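Local coordinates for lectin-like protein (Entamoeba histolytica HM-1:IMSS-A, PDB 5ZBT) that is of unknown function but may bind D-mannose through this legume lectin-like domain of a longer membrane protein, at residues 81-86 / 228-233; 102-107 / 118-123; 131-136 / 156-161; 137-142 / 149-154; 169-174 / 182-187. One frame throughout, in Å; residues are numbered along the deposited sequence.

Overall arrangement
The five contacts are divided between the two antiparallel sheets of a legume lectin-like sandwich. Contacts 1 and 5 are neighbours in one sheet, with centres about 9 Å apart; strands 80-90 and 170-176 join them through backbone hydrogen bonds. Contacts 2, 3 and 4 belong to the other sheet. Contact 2 meets contact 4, about 11 Å away between centres, where strand 122-127 runs beside strand 135-142. Contacts 3 and 4 are two ends of one strand pair, their centres about 18 Å apart. Across the sandwich, Ile136 and Val159 of contact 3 pack on Ile186 of contact 5, and Val138 of contact 4 touches Ile184. Contact 1 closes the long loop that holds all the others.

Contact 1 of 5, residues 81-86 / 228-233; sequences ELQLKL and HYYEVG
Glu81 pairs with Tyr230 through two backbone hydrogen bonds, Glu81 N to Tyr230 O and Tyr230 N to Glu81 O, both 2.8 Å. Its aliphatic CB also meets Val232 CG2 at 4.0 Å, while OE2 of its partly exposed carboxylate forms a salt bridge with Arg172. Leu82 belongs to the other, buried face: with CG beside its backbone N (chi1 -48°), it brings CD2 to 3.8 Å from Tyr229 CB, an apolar pairing that suits the sandwich interior. Gln83 again makes two backbone bonds, its N to His228 O and its O from His228 N. Its amide slants past the CD2-CE2 side of the Tyr230 ring, Gln83 NE2 3.6 Å from Tyr230 CD2, the planes 52° apart. A water bridges Gln83 O, 3.0 Å away, to His228 ND1, so the imidazole is tied back to the strand. Strand 80-90 thus lies between strand 220-231, paired here in antiparallel fashion, and strand 170-176, which hydrogen-bonds to Leu82 and Leu84.

Contact 2 of 5, residues 102-107 / 118-123; sequences LTEEKL and IYKGIG
Leu102 and Ile122 are joined by two backbone hydrogen bonds, Ile122 N to Leu102 O at 2.8 Å and Leu102 N to Ile122 O at 2.9 Å. A third follows as the chains part: Glu104 N gives its hydrogen to Lys120 O at 2.8 Å. A water further links the backbone N atoms of Glu105 and Lys120. Outside this ladder, the extended Glu104 chain slants across the Lys120 chain, which is bent near its end, and Glu104 OE2 forms a long salt bridge of 3.6 Å with Lys120 NZ; Lys120 CD lies 3.4 Å from Glu104 OE1, so charge and packing act together at the surface. Gly121 suits the corner of its chain because its phi of 146° is natural to glycine and a CB here would run into Leu102 O and Thr103 CA; its bare CA comes within 3.2 Å of Leu102 O. Thr103 has its OG1 bound to Glu105 O, bracing the turn, and its methyl CG2 touches the Tyr119 ring obliquely, 3.8 Å from Tyr119 CD2. The tyrosine hydroxyl is hydrogen-bonded to Leu139 O, and its ring meets Trp101 edge-to-face. Strand 97-103 is flanked by strand 207-213 and by strand 122-127, which in turn pairs with strand 135-142.

Contact 3 of 5, residues 131-136 / 156-161; sequences VDIPMI and QCSVAN
Ile136 and Cys157 form an antiparallel hydrogen-bonded pair, Cys157 N to Ile136 O at 2.8 Å and Ile136 N to Cys157 O at 2.9 Å, and beyond them Val159 N reaches Pro134 O. That carbonyl also takes a weak bond from Ser158 OG at 3.4 Å, so one oxygen receives two donors at a place where proline, lacking an N-H, offers only its carbonyl to the pairing. Ile133 CG2, standing opposite its backbone N (chi1 -61° placing CG1 beside that N), lies near Ser158 OG and 4.1 Å from the methyl of Ala160. Met135, bent at chi2 and chi3, brings CE against the side of the Gln156 chain, 3.6 Å from Gln156 CD. On the other face Ile136 CB packs against Cys157 SG at 3.8 Å. That sulfur is joined to Cys195, and since strands 153-158 and 191-198 are outermost in their sheets, the disulfide ties the two layers at one margin of the sandwich. The pair is the edge hairpin of one antiparallel sheet in this legume lectin-like sandwich.

Contact 4 of 5, residues 137-142 / 149-154; sequences SVLKND and YKPEMY
Leu139 reaches with its CD1 methyl to the edge of the Tyr154 ring, near its plane and 3.3 Å from CD1, and to Pro151 CB on another side at 3.4 Å. The isobutyl group is set there by a chi1 of -156°, with CG roughly opposite the backbone N. These residues belong to the hairpin of strands 135-142 and 153-158, which begins its second arm with a classic beta bulge: Glu152 and Met153 both face Lys140. Lys140 O accordingly accepts two weak bonds, from Glu152 N and Met153 N, while Lys140 N is bound firmly to Met153 O at 2.9 Å. The lysine suits this spot because its long chain serves two neighbours. Running alongside the Met153 side chain, Lys140 puts CD 3.7 Å from Met153 CE; next to the extended Glu152, it ends with NZ 3.0 Å from OE2 in a salt bridge. The ammonium probably eases the repulsion between the carboxylates of Glu152 and nearby Asp142, whose CB approaches Glu152 OE1. Val138, on the lysine side, packs its methyls on Ile196 and Ile198 of strand 191-198 and on Ile122 in the sandwich interior. At the turn end a water accepts from Asp142 N at 2.9 Å and more weakly from Glu152 N.

Contact 5 of 5, residues 169-174 / 182-187; sequences AVLRIK and LIIEIM
Glu185 OE1 is gripped by three partners: Arg172 NE in a salt bridge at 3.2 Å, a water at 2.9 Å, and ND2 of Asn192, whose OD1 accepts from Arg172 NH2. It lies at the guanidinium edge, although the guanidinium and carboxylate planes are 67° apart. The same water bonds Lys174 NZ, which also forms a longer salt bridge of 3.6 Å to Glu185 OE2. Arg172 and Lys174 thus share one carboxylate, which probably favours its ionised form. The backbones form an antiparallel hairpin in one sheet of the lectin sandwich, with Val170, Arg172 and Lys174 in hydrogen-bonded pairs with Met187, Glu185 and Ile183. Beside the charges, Met187 bends at chi2 and chi3 to bring CE 3.8 Å from Val170 CG2. On the reverse face only apolar residues meet: Leu171 CD1 touches Ile184 CG2 at 3.8 Å, and Ile173 CG1 lies alongside Ile184 CD1 at 4.0 Å. Branched aliphatic chains suit this buried side, where Leu171 and Ile173 reach Val100 of the opposing sheet and Ile184 reaches Val138.

Contact 1 of 5, residues 81-86 / 228-233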
# COMPACT_ATOMS: atom_id res chain seq x y z
N GLU A 81 -5.80 -6.86 -10.47
CA GLU A 81 -4.92 -7.34 -9.42
C GLU A 81 -3.72 -6.40 -9.36
O GLU A 81 -3.11 -6.10 -10.39
CB GLU A 81 -4.48 -8.79 -9.68
CG GLU A 81 -3.27 -9.18 -8.88
CD GLU A 81 -2.99 -10.68 -8.86
OE1 GLU A 81 -3.94 -11.49 -8.91
OE2 GLU A 81 -1.80 -11.04 -8.78
N LEU A 82 -3.43 -5.89 -8.16
CA LEU A 82 -2.22 -5.12 -7.92
C LEU A 82 -1.25 -5.96 -7.09
O LEU A 82 -1.66 -6.64 -6.14
CB LEU A 82 -2.53 -3.80 -7.20
CG LEU A 82 -3.68 -2.97 -7.78
CD1 LEU A 82 -4.16 -1.92 -6.79
CD2 LEU A 82 -3.25 -2.31 -9.08
N GLN A 83 0.03 -5.91 -7.48
CA GLN A 83 1.11 -6.61 -6.80
C GLN A 83 2.18 -5.60 -6.40
O GLN A 83 2.82 -5.00 -7.27
CB GLN A 83 1.73 -7.69 -7.70
CG GLN A 83 0.82 -8.87 -7.98
CD GLN A 83 1.37 -9.75 -9.07
OE1 GLN A 83 2.56 -9.71 -9.35
NE2 GLN A 83 0.51 -10.53 -9.71
N LEU A 84 2.36 -5.41 -5.11
CA LEU A 84 3.32 -4.46 -4.59
C LEU A 84 4.44 -5.24 -3.91
O LEU A 84 4.23 -5.84 -2.86
CB LEU A 84 2.66 -3.50 -3.61
CG LEU A 84 3.57 -2.37 -3.13
CD1 LEU A 84 3.79 -1.37 -4.26
CD2 LEU A 84 2.97 -1.70 -1.95
N LYS A 85 5.62 -5.24 -4.52
CA LYS A 85 6.74 -5.99 -3.99
C LYS A 85 7.53 -5.12 -3.01
O LYS A 85 7.96 -4.01 -3.36
CB LYS A 85 7.62 -6.50 -5.12
CG LYS A 85 8.68 -7.49 -4.68
CD LYS A 85 9.35 -8.16 -5.86
CE LYS A 85 10.55 -8.94 -5.40
NZ LYS A 85 11.02 -9.90 -6.43
N LEU A 86 7.74 -5.63 -1.81
CA LEU A 86 8.29 -4.91 -0.67
C LEU A 86 9.79 -5.11 -0.54
O LEU A 86 10.31 -6.20 -0.79
CB LEU A 86 7.62 -5.37 0.62
CG LEU A 86 6.31 -4.77 1.10
CD1 LEU A 86 5.40 -4.44 -0.03
CD2 LEU A 86 5.64 -5.77 2.02
N HIS A 228 2.93 -3.86 -9.97
CA HIS A 228 2.33 -4.34 -11.21
C HIS A 228 0.83 -4.26 -11.07
O HIS A 228 0.27 -4.71 -10.07
CB HIS A 228 2.70 -5.80 -11.52
CG HIS A 228 4.14 -6.04 -11.81
ND1 HIS A 228 5.11 -6.01 -10.83
CD2 HIS A 228 4.79 -6.35 -12.96
CE1 HIS A 228 6.29 -6.27 -11.36
NE2 HIS A 228 6.12 -6.48 -12.66
N TYR A 229 0.19 -3.69 -12.09
CA TYR A 229 -1.24 -3.76 -12.26
C TYR A 229 -1.53 -4.78 -13.36
O TYR A 229 -0.92 -4.73 -14.43
CB TYR A 229 -1.81 -2.39 -12.61
CG TYR A 229 -3.09 -2.43 -13.39
CD1 TYR A 229 -4.20 -3.09 -12.89
CD2 TYR A 229 -3.20 -1.82 -14.64
CE1 TYR A 229 -5.39 -3.16 -13.60
CE2 TYR A 229 -4.39 -1.88 -15.36
CZ TYR A 229 -5.49 -2.55 -14.83
OH TYR A 229 -6.69 -2.63 -15.51
N TYR A 230 -2.41 -5.74 -13.08
CA TYR A 230 -2.84 -6.73 -14.06
C TYR A 230 -4.35 -6.71 -14.15
O TYR A 230 -5.04 -6.67 -13.12
CB TYR A 230 -2.37 -8.14 -13.71
CG TYR A 230 -0.88 -8.33 -13.81
CD1 TYR A 230 -0.24 -8.27 -15.05
CD2 TYR A 230 -0.11 -8.56 -12.68
CE1 TYR A 230 1.14 -8.44 -15.15
CE2 TYR A 230 1.27 -8.73 -12.77
CZ TYR A 230 1.89 -8.66 -14.00
OH TYR A 230 3.25 -8.83 -14.09
N GLU A 231 -4.86 -6.72 -15.37
CA GLU A 231 -6.28 -6.98 -15.56
C GLU A 231 -6.56 -8.46 -15.31
O GLU A 231 -5.84 -9.32 -15.82
CB GLU A 231 -6.69 -6.56 -16.97
CG GLU A 231 -8.11 -6.98 -17.33
CD GLU A 231 -8.69 -6.15 -18.46
OE1 GLU A 231 -8.00 -5.22 -18.93
OE2 GLU A 231 -9.85 -6.42 -18.85
N VAL A 232 -7.56 -8.75 -14.49
CA VAL A 232 -7.96 -10.13 -14.25
C VAL A 232 -8.88 -10.57 -15.38
O VAL A 232 -9.84 -9.87 -15.72
CB VAL A 232 -8.66 -10.26 -12.89
CG1 VAL A 232 -9.18 -11.68 -12.69
CG2 VAL A 232 -7.70 -9.84 -11.76
N GLY A 233 -8.58 -11.73 -15.97
CA GLY A 233 -9.24 -12.19 -17.19
C GLY A 233 -10.74 -11.99 -17.34
O GLY A 233 -11.56 -12.70 -16.75
O HOH W 1 5.51 -6.13 -7.95

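Contact 2 of 5, residues 102-107 / 118-123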
# COMPACT_ATOMS: atom_id res chain seq x y z
N LEU A 102 -6.79 3.38 -2.02
CA LEU A 102 -7.67 3.51 -3.19
C LEU A 102 -8.73 4.52 -2.79
O LEU A 102 -9.68 4.18 -2.06
CB LEU A 102 -8.27 2.17 -3.61
CG LEU A 102 -7.27 1.10 -4.14
CD1 LEU A 102 -6.45 0.43 -3.03
CD2 LEU A 102 -7.99 0.03 -4.96
N THR A 103 -8.56 5.78 -3.21
CA THR A 103 -9.35 6.87 -2.66
C THR A 103 -9.96 7.74 -3.74
O THR A 103 -9.47 7.82 -4.87
CB THR A 103 -8.54 7.75 -1.70
OG1 THR A 103 -7.33 8.20 -2.35
CG2 THR A 103 -8.23 6.99 -0.42
N GLU A 104 -11.03 8.43 -3.33
CA GLU A 104 -11.75 9.35 -4.21
C GLU A 104 -10.90 10.57 -4.57
O GLU A 104 -11.06 11.12 -5.67
CB GLU A 104 -13.06 9.78 -3.53
CG GLU A 104 -13.85 10.85 -4.26
CD GLU A 104 -15.10 11.28 -3.50
OE1 GLU A 104 -16.22 10.85 -3.87
OE2 GLU A 104 -14.96 12.05 -2.51
N GLU A 105 -10.00 11.00 -3.68
CA GLU A 105 -9.09 12.11 -3.94
C GLU A 105 -7.67 11.71 -3.55
O GLU A 105 -7.45 10.72 -2.85
CB GLU A 105 -9.51 13.37 -3.17
CG GLU A 105 -10.91 13.86 -3.51
CD GLU A 105 -11.05 14.36 -4.95
OE1 GLU A 105 -10.00 14.54 -5.63
OE2 GLU A 105 -12.21 14.58 -5.40
N LYS A 106 -6.70 12.49 -4.03
CA LYS A 106 -5.31 12.21 -3.69
C LYS A 106 -5.10 12.34 -2.19
O LYS A 106 -5.76 13.12 -1.50
CB LYS A 106 -4.36 13.16 -4.42
CG LYS A 106 -4.33 13.02 -5.93
CD LYS A 106 -3.81 14.32 -6.54
CE LYS A 106 -3.77 14.27 -8.04
NZ LYS A 106 -2.43 14.70 -8.48
N LEU A 107 -4.16 11.55 -1.67
CA LEU A 107 -3.89 11.59 -0.23
C LEU A 107 -3.34 12.94 0.20
O LEU A 107 -2.54 13.56 -0.51
CB LEU A 107 -2.89 10.51 0.16
CG LEU A 107 -3.30 9.06 -0.07
CD1 LEU A 107 -2.06 8.16 0.07
CD2 LEU A 107 -4.41 8.68 0.92
N ILE A 118 -9.05 11.43 7.57
CA ILE A 118 -10.33 11.57 6.88
C ILE A 118 -10.08 11.37 5.39
O ILE A 118 -9.21 12.03 4.81
CB ILE A 118 -10.98 12.94 7.15
CG1 ILE A 118 -11.26 13.08 8.64
CG2 ILE A 118 -12.24 13.07 6.34
CD1 ILE A 118 -11.61 14.47 9.09
N TYR A 119 -10.82 10.44 4.78
CA TYR A 119 -10.66 10.09 3.37
C TYR A 119 -11.89 9.31 2.93
O TYR A 119 -12.66 8.81 3.75
CB TYR A 119 -9.37 9.27 3.12
CG TYR A 119 -9.36 7.90 3.76
CD1 TYR A 119 -8.95 7.74 5.08
CD2 TYR A 119 -9.73 6.76 3.05
CE1 TYR A 119 -8.93 6.47 5.68
CE2 TYR A 119 -9.71 5.49 3.64
CZ TYR A 119 -9.32 5.35 4.95
OH TYR A 119 -9.32 4.10 5.53
N LYS A 120 -12.08 9.21 1.61
CA LYS A 120 -13.17 8.39 1.07
C LYS A 120 -12.56 7.29 0.20
O LYS A 120 -11.99 7.56 -0.86
CB LYS A 120 -14.18 9.24 0.30
CG LYS A 120 -15.48 8.50 -0.01
CD LYS A 120 -16.43 9.34 -0.88
CE LYS A 120 -17.50 10.04 -0.01
NZ LYS A 120 -17.72 11.51 -0.31
N GLY A 121 -12.67 6.06 0.65
CA GLY A 121 -12.11 4.95 -0.08
C GLY A 121 -11.61 3.88 0.88
O GLY A 121 -12.19 3.67 1.95
N ILE A 122 -10.51 3.26 0.49
CA ILE A 122 -9.99 2.06 1.13
C ILE A 122 -8.52 2.30 1.45
O ILE A 122 -7.77 2.78 0.59
CB ILE A 122 -10.17 0.81 0.24
CG1 ILE A 122 -11.62 0.35 0.26
CG2 ILE A 122 -9.27 -0.34 0.66
CD1 ILE A 122 -12.09 -0.21 -1.07
N GLY A 123 -8.13 2.01 2.68
CA GLY A 123 -6.74 1.92 3.07
C GLY A 123 -6.40 0.48 3.42
O GLY A 123 -7.12 -0.16 4.19
O HOH W 2 -10.47 10.65 -0.55

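Contact 3 of 5, residues 131-136 / 156-161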
# COMPACT_ATOMS: atom_id res chain seq x y z
N VAL A 131 3.28 -4.70 17.57
CA VAL A 131 2.87 -6.09 17.50
C VAL A 131 4.08 -6.96 17.21
O VAL A 131 5.06 -6.52 16.60
CB VAL A 131 1.77 -6.34 16.44
CG1 VAL A 131 0.43 -5.97 17.00
CG2 VAL A 131 2.07 -5.55 15.15
N ASP A 132 4.01 -8.21 17.66
CA ASP A 132 5.10 -9.15 17.41
C ASP A 132 5.14 -9.57 15.95
O ASP A 132 6.20 -9.54 15.31
CB ASP A 132 4.95 -10.37 18.31
CG ASP A 132 6.21 -11.22 18.34
OD1 ASP A 132 7.27 -10.69 18.72
OD2 ASP A 132 6.14 -12.40 17.95
N ILE A 133 4.01 -10.00 15.42
CA ILE A 133 3.87 -10.40 14.02
C ILE A 133 3.15 -9.27 13.30
O ILE A 133 2.16 -8.74 13.83
CB ILE A 133 3.06 -11.71 13.92
CG1 ILE A 133 3.77 -12.84 14.67
CG2 ILE A 133 2.83 -12.13 12.48
CD1 ILE A 133 5.27 -12.86 14.48
N PRO A 134 3.61 -8.84 12.12
CA PRO A 134 2.91 -7.77 11.41
C PRO A 134 1.46 -8.13 11.14
O PRO A 134 1.09 -9.29 10.92
CB PRO A 134 3.71 -7.61 10.12
CG PRO A 134 4.56 -8.82 10.02
CD PRO A 134 4.83 -9.26 11.42
N MET A 135 0.62 -7.11 11.20
CA MET A 135 -0.80 -7.21 10.94
C MET A 135 -1.10 -6.54 9.61
O MET A 135 -0.49 -5.53 9.26
CB MET A 135 -1.63 -6.54 12.05
CG MET A 135 -1.62 -7.32 13.35
SD MET A 135 -3.20 -7.45 14.20
CE MET A 135 -4.18 -8.43 13.09
N ILE A 136 -2.03 -7.11 8.86
CA ILE A 136 -2.58 -6.49 7.67
C ILE A 136 -4.01 -6.13 8.00
O ILE A 136 -4.73 -6.94 8.59
CB ILE A 136 -2.46 -7.42 6.45
CG1 ILE A 136 -0.97 -7.58 6.09
CG2 ILE A 136 -3.22 -6.86 5.27
CD1 ILE A 136 -0.70 -8.60 4.99
N GLN A 156 -8.95 -7.49 9.51
CA GLN A 156 -7.53 -7.63 9.80
C GLN A 156 -7.12 -9.09 9.72
O GLN A 156 -7.94 -10.01 9.73
CB GLN A 156 -7.18 -7.04 11.17
CG GLN A 156 -7.75 -7.77 12.36
CD GLN A 156 -7.47 -7.05 13.68
OE1 GLN A 156 -7.28 -5.83 13.73
NE2 GLN A 156 -7.45 -7.82 14.76
N CYS A 157 -5.82 -9.28 9.62
CA CYS A 157 -5.20 -10.59 9.62
C CYS A 157 -3.76 -10.40 10.07
O CYS A 157 -3.29 -9.27 10.25
CB CYS A 157 -5.27 -11.24 8.23
SG CYS A 157 -3.79 -10.91 7.21
N SER A 158 -3.06 -11.51 10.22
CA SER A 158 -1.70 -11.49 10.71
C SER A 158 -0.89 -12.44 9.85
O SER A 158 -1.34 -13.57 9.62
CB SER A 158 -1.66 -11.89 12.18
OG SER A 158 -0.38 -11.72 12.73
N VAL A 159 0.26 -12.00 9.36
CA VAL A 159 1.12 -12.84 8.52
C VAL A 159 2.57 -12.66 8.92
O VAL A 159 3.10 -11.55 8.87
CB VAL A 159 0.96 -12.55 7.02
CG1 VAL A 159 1.96 -13.42 6.23
CG2 VAL A 159 -0.46 -12.84 6.56
N ALA A 160 3.23 -13.77 9.26
CA ALA A 160 4.62 -13.73 9.70
C ALA A 160 5.57 -13.56 8.53
O ALA A 160 5.30 -14.00 7.41
CB ALA A 160 4.97 -15.01 10.46
N ASN A 161 6.70 -12.90 8.81
CA ASN A 161 7.89 -12.83 7.97
C ASN A 161 7.75 -11.91 6.76
O ASN A 161 8.45 -12.11 5.75
CB ASN A 161 8.30 -14.24 7.52
CG ASN A 161 8.62 -15.15 8.69
OD1 ASN A 161 8.07 -16.25 8.80
ND2 ASN A 161 9.50 -14.69 9.57

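Contact 4 of 5, residues 137-142 / 149-154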
# COMPACT_ATOMS: atom_id res chain seq x y z
N SER A 137 -4.41 -4.90 7.68
CA SER A 137 -5.74 -4.38 7.96
C SER A 137 -6.30 -3.73 6.71
O SER A 137 -5.56 -3.25 5.84
CB SER A 137 -5.73 -3.34 9.07
OG SER A 137 -4.76 -3.67 10.04
N VAL A 138 -7.62 -3.72 6.61
CA VAL A 138 -8.33 -2.96 5.59
C VAL A 138 -9.33 -2.07 6.31
O VAL A 138 -10.05 -2.53 7.20
CB VAL A 138 -9.04 -3.86 4.57
CG1 VAL A 138 -9.83 -3.01 3.61
CG2 VAL A 138 -8.02 -4.71 3.80
N LEU A 139 -9.34 -0.80 5.94
CA LEU A 139 -10.14 0.22 6.59
C LEU A 139 -10.87 0.99 5.51
O LEU A 139 -10.25 1.80 4.81
CB LEU A 139 -9.27 1.15 7.42
CG LEU A 139 -9.94 1.87 8.58
CD1 LEU A 139 -10.73 0.87 9.34
CD2 LEU A 139 -8.90 2.46 9.48
N LYS A 140 -12.17 0.74 5.35
CA LYS A 140 -12.98 1.52 4.41
C LYS A 140 -13.59 2.70 5.15
O LYS A 140 -14.17 2.53 6.22
CB LYS A 140 -14.08 0.67 3.78
CG LYS A 140 -14.91 1.41 2.75
CD LYS A 140 -15.68 0.45 1.87
CE LYS A 140 -16.22 1.14 0.62
NZ LYS A 140 -17.38 2.05 0.92
N ASN A 141 -13.45 3.88 4.57
CA ASN A 141 -13.89 5.13 5.16
C ASN A 141 -14.84 5.84 4.20
O ASN A 141 -14.65 5.81 2.98
CB ASN A 141 -12.67 6.03 5.47
CG ASN A 141 -13.03 7.24 6.34
OD1 ASN A 141 -14.21 7.48 6.66
ND2 ASN A 141 -12.00 8.00 6.73
N ASP A 142 -15.86 6.47 4.77
CA ASP A 142 -16.86 7.22 4.02
C ASP A 142 -16.73 8.72 4.25
O ASP A 142 -17.71 9.45 4.34
CB ASP A 142 -18.27 6.73 4.39
CG ASP A 142 -19.35 7.26 3.44
OD1 ASP A 142 -19.02 7.56 2.27
OD2 ASP A 142 -20.52 7.39 3.89
N TYR A 149 -14.60 7.96 15.04
CA TYR A 149 -15.86 7.26 14.78
C TYR A 149 -15.59 5.91 14.14
O TYR A 149 -14.46 5.56 13.78
CB TYR A 149 -16.78 8.12 13.91
CG TYR A 149 -16.93 9.49 14.51
CD1 TYR A 149 -17.71 9.69 15.65
CD2 TYR A 149 -16.23 10.59 13.99
CE1 TYR A 149 -17.83 10.93 16.22
CE2 TYR A 149 -16.35 11.84 14.56
CZ TYR A 149 -17.15 12.01 15.68
OH TYR A 149 -17.27 13.25 16.26
N LYS A 150 -16.66 5.13 14.05
CA LYS A 150 -16.57 3.79 13.52
C LYS A 150 -16.27 3.87 12.03
O LYS A 150 -16.94 4.63 11.30
CB LYS A 150 -17.88 3.03 13.77
CG LYS A 150 -17.73 1.53 13.95
N PRO A 151 -15.25 3.17 11.54
CA PRO A 151 -15.07 3.03 10.09
C PRO A 151 -16.25 2.30 9.47
O PRO A 151 -16.98 1.57 10.14
CB PRO A 151 -13.78 2.21 9.96
CG PRO A 151 -13.55 1.63 11.33
CD PRO A 151 -14.09 2.64 12.28
N GLU A 152 -16.43 2.51 8.16
CA GLU A 152 -17.49 1.81 7.45
C GLU A 152 -17.23 0.31 7.39
O GLU A 152 -18.18 -0.49 7.43
CB GLU A 152 -17.64 2.40 6.05
CG GLU A 152 -18.61 1.64 5.18
CD GLU A 152 -18.85 2.30 3.83
OE1 GLU A 152 -18.33 3.41 3.58
OE2 GLU A 152 -19.57 1.69 3.01
N MET A 153 -15.96 -0.10 7.31
CA MET A 153 -15.55 -1.50 7.31
C MET A 153 -14.15 -1.59 7.88
O MET A 153 -13.31 -0.73 7.60
CB MET A 153 -15.53 -2.11 5.90
CG MET A 153 -16.81 -2.02 5.11
SD MET A 153 -16.66 -3.01 3.61
CE MET A 153 -18.01 -2.34 2.62
N TYR A 154 -13.90 -2.63 8.68
CA TYR A 154 -12.57 -2.88 9.24
C TYR A 154 -12.33 -4.38 9.31
O TYR A 154 -13.12 -5.10 9.91
CB TYR A 154 -12.41 -2.25 10.63
CG TYR A 154 -11.07 -2.62 11.24
CD1 TYR A 154 -9.90 -1.97 10.87
CD2 TYR A 154 -10.97 -3.66 12.15
CE1 TYR A 154 -8.66 -2.32 11.41
CE2 TYR A 154 -9.74 -4.02 12.69
CZ TYR A 154 -8.60 -3.35 12.32
OH TYR A 154 -7.39 -3.73 12.86
O HOH W 3 -16.02 5.69 7.55

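Contact 5 of 5, residues 169-174 / 182-187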
# COMPACT_ATOMS: atom_id res chain seq x y z
N ALA A 169 8.63 -9.65 -0.01
CA ALA A 169 7.23 -10.06 0.02
C ALA A 169 6.43 -9.23 -0.98
O ALA A 169 6.81 -8.11 -1.35
CB ALA A 169 6.66 -9.89 1.44
N VAL A 170 5.31 -9.80 -1.43
CA VAL A 170 4.45 -9.19 -2.42
C VAL A 170 3.06 -9.09 -1.82
O VAL A 170 2.44 -10.11 -1.50
CB VAL A 170 4.43 -10.00 -3.72
CG1 VAL A 170 3.54 -9.33 -4.76
CG2 VAL A 170 5.86 -10.17 -4.23
N LEU A 171 2.58 -7.86 -1.62
CA LEU A 171 1.21 -7.63 -1.20
C LEU A 171 0.30 -7.72 -2.42
O LEU A 171 0.53 -7.06 -3.43
CB LEU A 171 1.09 -6.25 -0.53
CG LEU A 171 -0.32 -5.72 -0.29
CD1 LEU A 171 -1.03 -6.53 0.81
CD2 LEU A 171 -0.30 -4.22 0.07
N ARG A 172 -0.74 -8.57 -2.33
CA ARG A 172 -1.61 -8.83 -3.47
C ARG A 172 -3.01 -8.29 -3.18
O ARG A 172 -3.66 -8.72 -2.22
CB ARG A 172 -1.65 -10.32 -3.81
CG ARG A 172 -2.40 -10.66 -5.11
CD ARG A 172 -2.54 -12.17 -5.38
NE ARG A 172 -1.38 -12.94 -4.94
CZ ARG A 172 -0.21 -12.96 -5.58
NH1 ARG A 172 -0.04 -12.28 -6.71
NH2 ARG A 172 0.79 -13.66 -5.07
N ILE A 173 -3.48 -7.38 -4.02
CA ILE A 173 -4.78 -6.74 -3.89
C ILE A 173 -5.61 -7.10 -5.12
O ILE A 173 -5.29 -6.66 -6.23
CB ILE A 173 -4.65 -5.21 -3.74
CG1 ILE A 173 -3.91 -4.86 -2.44
CG2 ILE A 173 -6.01 -4.52 -3.80
CD1 ILE A 173 -3.18 -3.55 -2.51
N LYS A 174 -6.67 -7.89 -4.93
CA LYS A 174 -7.50 -8.38 -6.02
C LYS A 174 -8.93 -7.89 -5.83
O LYS A 174 -9.49 -8.05 -4.75
CB LYS A 174 -7.51 -9.91 -6.08
CG LYS A 174 -6.22 -10.57 -6.50
CD LYS A 174 -6.49 -12.04 -6.91
CE LYS A 174 -6.84 -12.92 -5.70
NZ LYS A 174 -7.16 -14.35 -6.04
N LEU A 182 -13.39 -7.99 -2.72
CA LEU A 182 -11.99 -7.60 -2.57
C LEU A 182 -11.26 -8.71 -1.81
O LEU A 182 -11.75 -9.21 -0.81
CB LEU A 182 -11.87 -6.27 -1.83
CG LEU A 182 -10.46 -5.79 -1.54
CD1 LEU A 182 -9.89 -5.18 -2.79
CD2 LEU A 182 -10.46 -4.80 -0.40
N ILE A 183 -10.09 -9.08 -2.31
CA ILE A 183 -9.28 -10.14 -1.71
C ILE A 183 -7.87 -9.61 -1.52
O ILE A 183 -7.28 -9.06 -2.46
CB ILE A 183 -9.27 -11.42 -2.58
CG1 ILE A 183 -10.71 -11.90 -2.81
CG2 ILE A 183 -8.46 -12.51 -1.93
CD1 ILE A 183 -10.81 -13.20 -3.57
N ILE A 184 -7.37 -9.71 -0.29
CA ILE A 184 -5.99 -9.36 0.06
C ILE A 184 -5.25 -10.65 0.36
O ILE A 184 -5.71 -11.46 1.18
CB ILE A 184 -5.92 -8.42 1.27
CG1 ILE A 184 -6.92 -7.27 1.16
CG2 ILE A 184 -4.50 -7.90 1.45
CD1 ILE A 184 -6.67 -6.33 0.03
N GLU A 185 -4.11 -10.85 -0.30
CA GLU A 185 -3.20 -11.94 -0.03
C GLU A 185 -1.81 -11.35 0.09
O GLU A 185 -1.57 -10.21 -0.31
CB GLU A 185 -3.23 -13.00 -1.14
CG GLU A 185 -4.58 -13.69 -1.24
CD GLU A 185 -4.84 -14.32 -2.59
OE1 GLU A 185 -3.96 -14.25 -3.49
OE2 GLU A 185 -5.94 -14.91 -2.75
N ILE A 186 -0.88 -12.12 0.65
CA ILE A 186 0.51 -11.69 0.67
C ILE A 186 1.40 -12.90 0.41
O ILE A 186 1.21 -13.96 1.00
CB ILE A 186 0.89 -10.97 1.98
CG1 ILE A 186 2.29 -10.36 1.83
CG2 ILE A 186 0.85 -11.89 3.17
CD1 ILE A 186 2.50 -9.08 2.60
N MET A 187 2.33 -12.74 -0.53
CA MET A 187 3.27 -13.78 -0.91
C MET A 187 4.54 -13.60 -0.09
O MET A 187 5.27 -12.63 -0.27
CB MET A 187 3.56 -13.74 -2.41
CG MET A 187 4.27 -15.01 -2.93
SD MET A 187 6.01 -15.18 -2.38
CE MET A 187 6.70 -13.65 -3.01
O HOH W 4 -4.53 -15.26 -6.12